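Side-chain contacts in glycoside hydrolase family protein (Novosphingobium sp. PP1Y, PDB 6Q2F), which probably hydrolyses alpha-L-rhamnosidic bonds at the ends of rhamnose-containing glycosides, as an alpha-L-rhamnosidase that carries a bound sodium ion: residues A[52-57]-A[710-715]; A[673-678]-A[720-725]. One frame throughout, in Å; residues are numbered along the deposited sequence.

Contact 1 (A[52-57]-A[710-715])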
loop_
_atom_site.group_PDB
_atom_site.type_symbol
_atom_site.label_atom_id
_atom_site.label_comp_id
_atom_site.label_asym_id
_atom_site.label_seq_id
_atom_site.Cartn_x
_atom_site.Cartn_y
_atom_site.Cartn_z
ATOM N N SER A 52 -4.665 -5.726 23.158
ATOM C CA SER A 52 -3.602 -5.468 22.195
ATOM C C SER A 52 -3.615 -6.452 21.033
ATOM O O SER A 52 -3.062 -6.153 19.970
ATOM C CB SER A 52 -2.245 -5.534 22.907
ATOM O OG SER A 52 -2.042 -6.822 23.463
ATOM N N ALA A 53 -4.185 -7.637 21.223
ATOM C CA ALA A 53 -4.221 -8.620 20.151
ATOM C C ALA A 53 -5.491 -8.532 19.321
ATOM O O ALA A 53 -5.563 -9.152 18.257
ATOM C CB ALA A 53 -4.076 -10.041 20.719
ATOM N N ARG A 54 -6.467 -7.772 19.761
ATOM C CA ARG A 54 -7.762 -7.829 19.103
ATOM C C ARG A 54 -7.794 -6.882 17.904
ATOM O O ARG A 54 -7.232 -5.790 17.963
ATOM C CB ARG A 54 -8.854 -7.487 20.105
ATOM C CG ARG A 54 -8.926 -8.538 21.190
ATOM C CD ARG A 54 -9.977 -8.282 22.265
ATOM N NE ARG A 54 -10.071 -9.501 23.073
ATOM C CZ ARG A 54 -10.614 -10.636 22.624
ATOM N NH1 ARG A 54 -11.116 -10.689 21.383
ATOM N NH2 ARG A 54 -10.637 -11.716 23.400
ATOM N N PRO A 55 -8.407 -7.285 16.794
ATOM C CA PRO A 55 -8.333 -6.464 15.592
ATOM C C PRO A 55 -9.162 -5.201 15.741
ATOM O O PRO A 55 -10.079 -5.105 16.565
ATOM C CB PRO A 55 -8.911 -7.368 14.501
ATOM C CG PRO A 55 -9.950 -8.151 15.228
ATOM C CD PRO A 55 -9.304 -8.438 16.593
ATOM N N ARG A 56 -8.805 -4.218 14.928
ATOM C CA ARG A 56 -9.533 -2.966 14.843
ATOM C C ARG A 56 -10.444 -3.005 13.622
ATOM O O ARG A 56 -10.342 -3.893 12.772
ATOM C CB ARG A 56 -8.553 -1.797 14.746
ATOM C CG ARG A 56 -7.933 -1.320 16.057
ATOM C CD ARG A 56 -7.092 -2.354 16.809
ATOM N NE ARG A 56 -6.458 -1.688 17.952
ATOM C CZ ARG A 56 -6.138 -2.261 19.106
ATOM N NH1 ARG A 56 -6.377 -3.565 19.296
ATOM N NH2 ARG A 56 -5.569 -1.515 20.057
ATOM N N VAL A 57 -11.344 -2.025 13.532
ATOM C CA VAL A 57 -12.128 -1.824 12.316
ATOM C C VAL A 57 -12.077 -0.355 11.913
ATOM O O VAL A 57 -11.942 0.544 12.745
ATOM C CB VAL A 57 -13.601 -2.276 12.473
ATOM C CG1 VAL A 57 -13.660 -3.742 12.916
ATOM C CG2 VAL A 57 -14.330 -1.363 13.434
HETATM N N MSE A 710 -22.913 -13.584 15.394
HETATM C CA MSE A 710 -22.121 -14.797 15.526
HETATM C C MSE A 710 -20.690 -14.615 15.027
HETATM O O MSE A 710 -20.041 -15.574 14.648
HETATM C CB MSE A 710 -22.806 -15.955 14.798
HETATM C CG MSE A 710 -24.017 -16.497 15.566
HETATM SE SE MSE A 710 -25.037 -17.867 14.578
HETATM C CE MSE A 710 -23.504 -18.959 13.978
ATOM N N ALA A 711 -20.184 -13.373 15.041
ATOM C CA ALA A 711 -18.845 -13.099 14.522
ATOM C C ALA A 711 -17.743 -13.246 15.560
ATOM O O ALA A 711 -16.564 -13.178 15.197
ATOM C CB ALA A 711 -18.789 -11.689 13.928
ATOM N N ARG A 712 -18.082 -13.416 16.831
ATOM C CA ARG A 712 -17.057 -13.486 17.871
ATOM C C ARG A 712 -16.026 -14.587 17.624
ATOM O O ARG A 712 -14.826 -14.303 17.780
ATOM C CB ARG A 712 -17.732 -13.649 19.248
ATOM C CG ARG A 712 -16.781 -13.847 20.448
ATOM C CD ARG A 712 -15.953 -12.617 20.680
ATOM N NE ARG A 712 -15.098 -12.710 21.864
ATOM C CZ ARG A 712 -15.213 -11.940 22.941
ATOM N NH1 ARG A 712 -16.149 -10.992 22.996
ATOM N NH2 ARG A 712 -14.371 -12.108 23.951
ATOM N N PRO A 713 -16.395 -15.827 17.245
ATOM C CA PRO A 713 -15.353 -16.835 16.976
ATOM C C PRO A 713 -14.416 -16.431 15.857
ATOM O O PRO A 713 -13.216 -16.682 15.955
ATOM C CB PRO A 713 -16.156 -18.099 16.618
ATOM C CG PRO A 713 -17.479 -17.902 17.309
ATOM C CD PRO A 713 -17.742 -16.407 17.139
ATOM N N TRP A 714 -14.934 -15.791 14.805
ATOM C CA TRP A 714 -14.087 -15.272 13.727
ATOM C C TRP A 714 -13.118 -14.217 14.253
ATOM O O TRP A 714 -11.916 -14.278 13.990
ATOM C CB TRP A 714 -14.992 -14.714 12.611
ATOM C CG TRP A 714 -14.366 -13.823 11.530
ATOM C CD1 TRP A 714 -14.748 -12.544 11.208
ATOM C CD2 TRP A 714 -13.280 -14.147 10.632
ATOM N NE1 TRP A 714 -13.980 -12.062 10.174
ATOM C CE2 TRP A 714 -13.082 -13.025 9.793
ATOM C CE3 TRP A 714 -12.471 -15.273 10.449
ATOM C CZ2 TRP A 714 -12.093 -12.988 8.806
ATOM C CZ3 TRP A 714 -11.481 -15.236 9.453
ATOM C CH2 TRP A 714 -11.306 -14.105 8.655
ATOM N N VAL A 715 -13.614 -13.254 15.032
ATOM C CA VAL A 715 -12.727 -12.231 15.581
ATOM C C VAL A 715 -11.725 -12.863 16.545
ATOM O O VAL A 715 -10.556 -12.460 16.597
ATOM C CB VAL A 715 -13.555 -11.111 16.238
ATOM C CG1 VAL A 715 -12.649 -10.046 16.852
ATOM C CG2 VAL A 715 -14.505 -10.471 15.200
#
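P55 and V715 make the apolar half of this contact. V715 CG1 touches the proline ring at two carbons, 3.7 Å from P55 CG and equally close to P55 CD. That methyl is the branch anti to the backbone N, which carries it to the proline. Further along the helix I718 also packs on P55, while F701 touches V715.

The polar half brings two arginines together. R54 runs extended from CG to NE, whereas R712 leaves its helix and bends at chi2 (66°), and the two guanidinium groups meet with NH2 of R54 3.8 Å from NH2 of R712. Their planes stand 58° apart, with R54 NH1 over one face of the R712 group, so this is no parallel stack. Each like charge has other partners: R54 NH1 bonds to the carbonyl of G82, R712 NH1 to that of R80, and R712 NE forms a salt bridge with D716, which probably eases the repulsion.

In the fold, strand 56-62 belongs to a closed parallel barrel of the (beta/alpha)8, TIM-barrel type, in which strand 674-677 closes onto it. The contact sets R54 and P55, just ahead of the strand, against R712 and V715 in the early part of helix 712-726.

Within 52-57 the one side-chain hydrogen bond runs from R56 NH1 to R54 O, 2.7 Å long with an N-H...O angle of 146°. The acceptor lies in the guanidinium plane, and the nitrogen lies in the carbonyl plane. R56 NE makes a salt bridge to E127.

Contact 2 (A[673-678]-A[720-725])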
loop_
_atom_site.group_PDB
_atom_site.type_symbol
_atom_site.label_atom_id
_atom_site.label_comp_id
_atom_site.label_asym_id
_atom_site.label_seq_id
_atom_site.Cartn_x
_atom_site.Cartn_y
_atom_site.Cartn_z
ATOM N N ASN A 673 0.137 -8.268 11.956
ATOM C CA ASN A 673 -0.352 -8.826 13.212
ATOM C C ASN A 673 -1.344 -7.902 13.908
ATOM O O ASN A 673 -1.609 -8.087 15.098
ATOM C CB ASN A 673 0.838 -9.160 14.149
ATOM C CG ASN A 673 1.729 -7.964 14.404
ATOM O OD1 ASN A 673 1.288 -6.816 14.353
ATOM N ND2 ASN A 673 2.991 -8.227 14.702
ATOM N N ARG A 674 -1.861 -6.885 13.228
ATOM C CA ARG A 674 -2.997 -6.106 13.731
ATOM C C ARG A 674 -3.891 -5.772 12.552
ATOM O O ARG A 674 -3.760 -4.703 11.935
ATOM C CB ARG A 674 -2.555 -4.824 14.444
ATOM C CG ARG A 674 -3.735 -3.923 14.806
ATOM C CD ARG A 674 -3.383 -2.890 15.831
ATOM N NE ARG A 674 -3.092 -3.482 17.135
ATOM C CZ ARG A 674 -2.706 -2.785 18.198
ATOM N NH1 ARG A 674 -2.564 -1.465 18.117
ATOM N NH2 ARG A 674 -2.458 -3.407 19.337
ATOM N N PRO A 675 -4.779 -6.682 12.168
ATOM C CA PRO A 675 -5.701 -6.361 11.080
ATOM C C PRO A 675 -6.603 -5.202 11.485
ATOM O O PRO A 675 -7.019 -5.081 12.642
ATOM C CB PRO A 675 -6.481 -7.666 10.882
ATOM C CG PRO A 675 -5.495 -8.760 11.379
ATOM C CD PRO A 675 -4.882 -8.093 12.587
ATOM N N VAL A 676 -6.855 -4.314 10.535
ATOM C CA VAL A 676 -7.825 -3.243 10.695
ATOM C C VAL A 676 -8.847 -3.470 9.586
ATOM O O VAL A 676 -8.570 -3.203 8.408
ATOM C CB VAL A 676 -7.186 -1.848 10.626
ATOM C CG1 VAL A 676 -8.237 -0.766 10.965
ATOM C CG2 VAL A 676 -5.989 -1.768 11.603
ATOM N N ILE A 677 -9.969 -4.048 9.936
ATOM C CA ILE A 677 -10.932 -4.419 8.940
ATOM C C ILE A 677 -11.635 -3.299 8.243
ATOM O O ILE A 677 -12.211 -2.479 8.849
ATOM C CB ILE A 677 -11.951 -5.416 9.496
ATOM C CG1 ILE A 677 -11.238 -6.621 10.055
ATOM C CG2 ILE A 677 -12.931 -5.833 8.430
ATOM C CD1 ILE A 677 -11.956 -7.300 11.173
ATOM N N HIS A 678 -11.559 -3.327 6.942
ATOM C CA HIS A 678 -12.225 -2.398 6.094
ATOM C C HIS A 678 -13.507 -3.058 5.630
ATOM O O HIS A 678 -13.412 -3.924 4.818
ATOM C CB HIS A 678 -11.358 -2.170 4.886
ATOM C CG HIS A 678 -11.883 -1.153 3.943
ATOM N ND1 HIS A 678 -12.966 -1.377 3.139
ATOM C CD2 HIS A 678 -11.469 0.096 3.672
ATOM C CE1 HIS A 678 -13.212 -0.304 2.431
ATOM N NE2 HIS A 678 -12.314 0.604 2.732
ATOM N N ARG A 720 -6.438 -14.366 18.203
ATOM C CA ARG A 720 -5.484 -15.373 18.658
ATOM C C ARG A 720 -4.284 -15.439 17.735
ATOM O O ARG A 720 -3.146 -15.600 18.186
ATOM C CB ARG A 720 -6.138 -16.753 18.749
ATOM C CG ARG A 720 -7.159 -16.839 19.831
ATOM C CD ARG A 720 -7.609 -18.267 20.072
ATOM N NE ARG A 720 -8.539 -18.322 21.185
ATOM C CZ ARG A 720 -9.819 -18.627 21.046
ATOM N NH1 ARG A 720 -10.296 -18.917 19.844
ATOM N NH2 ARG A 720 -10.618 -18.648 22.098
ATOM N N SER A 721 -4.524 -15.353 16.433
ATOM C CA SER A 721 -3.426 -15.369 15.483
ATOM C C SER A 721 -2.540 -14.150 15.679
ATOM O O SER A 721 -1.311 -14.257 15.672
ATOM C CB SER A 721 -3.990 -15.418 14.065
ATOM O OG SER A 721 -4.693 -16.627 13.861
ATOM N N SER A 722 -3.163 -12.979 15.863
ATOM C CA SER A 722 -2.415 -11.745 16.062
ATOM C C SER A 722 -1.560 -11.832 17.316
ATOM O O SER A 722 -0.412 -11.383 17.323
ATOM C CB SER A 722 -3.379 -10.559 16.173
ATOM O OG SER A 722 -4.217 -10.455 15.026
ATOM N N LEU A 723 -2.112 -12.411 18.393
ATOM C CA LEU A 723 -1.368 -12.519 19.648
ATOM C C LEU A 723 -0.036 -13.226 19.434
ATOM O O LEU A 723 1.032 -12.693 19.782
ATOM C CB LEU A 723 -2.204 -13.258 20.702
ATOM C CG LEU A 723 -1.408 -13.692 21.932
ATOM C CD1 LEU A 723 -0.976 -12.475 22.787
ATOM C CD2 LEU A 723 -2.149 -14.741 22.771
ATOM N N LEU A 724 -0.080 -14.436 18.862
ATOM C CA LEU A 724 1.163 -15.174 18.635
ATOM C C LEU A 724 2.066 -14.425 17.665
ATOM O O LEU A 724 3.293 -14.392 17.843
ATOM C CB LEU A 724 0.850 -16.568 18.119
ATOM C CG LEU A 724 -0.021 -17.451 19.041
ATOM C CD1 LEU A 724 -0.077 -18.921 18.570
ATOM C CD2 LEU A 724 0.558 -17.428 20.438
ATOM N N LEU A 725 1.473 -13.785 16.645
ATOM C CA LEU A 725 2.245 -13.066 15.642
ATOM C C LEU A 725 2.748 -11.712 16.138
ATOM O O LEU A 725 3.497 -11.037 15.424
ATOM C CB LEU A 725 1.417 -12.934 14.367
ATOM C CG LEU A 725 1.299 -14.339 13.714
ATOM C CD1 LEU A 725 0.253 -14.351 12.598
ATOM C CD2 LEU A 725 2.645 -14.740 13.127
#
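N673 reaches with its carboxamide to the backbone of L725, tying the approach to strand 674-677 to the last turns of helix 712-726. The strand lies between strands 56-62 and 642-649 and runs parallel to both, closing the eight-stranded (beta/alpha)8 barrel onto 56-62, so the helix here packs beside one end of a buried strand.

The amide of N673 is placed by a chi1 of 56°, which puts CG between the backbone N and the carbonyl carbon. From there ND2 gives a hydrogen bond to L725 O at 2.9 Å, fairly straight at 158°. The acceptor lies close to the amide plane, but the donor stands 42° out of the carbonyl plane of L725, so it comes in from above rather than along a lone pair. The same amide is held from its other neighbours too: OD1 accepts from V641 N, and ND2 also donates to N639 O. Three bonds thus fix the rotation of this buried group. Replacing N673 by an alanine would take away both polar amide atoms and would probably leave L725 O and N639 O without this donor and V641 N without its side-chain acceptor, weakening the tie between helix and strand.

Alongside the amide, CB of N673 and CB of L725 lie 3.8 Å apart, both bonds pointing toward the opposing segment. One turn earlier S722 faces the same backbone: its CB rests 3.2 Å from N673 O, a carbonyl that also accepts from Q726 NE2. The hydroxyl, with OG anti to the carbonyl carbon, turns back to the helix and bonds to I718 O, while S722 OG touches the proline ring at P675 CD, 3.5 Å away.

How the contacts relate
Both contacts press helix 712-726 against the same parallel barrel, contact 1 near the helix start, through residues leading into strand 56-62, and contact 2 further along, at the start of strand 674-677; the two strands are neighbours. Contact 2 is wholly buried and works through a directed amide bond and close packing of a serine side chain on a backbone carbonyl; contact 1 is partly buried, with an apolar pair inside, two arginines at the more exposed edge, and no hydrogen bond across it. The centres of the two contacts lie about 8 Å apart, and they join directly: R56 O lies 2.9 Å from I677 N, probably a hydrogen bond between the strands, and R674 NH2 probably bonds to S52 O.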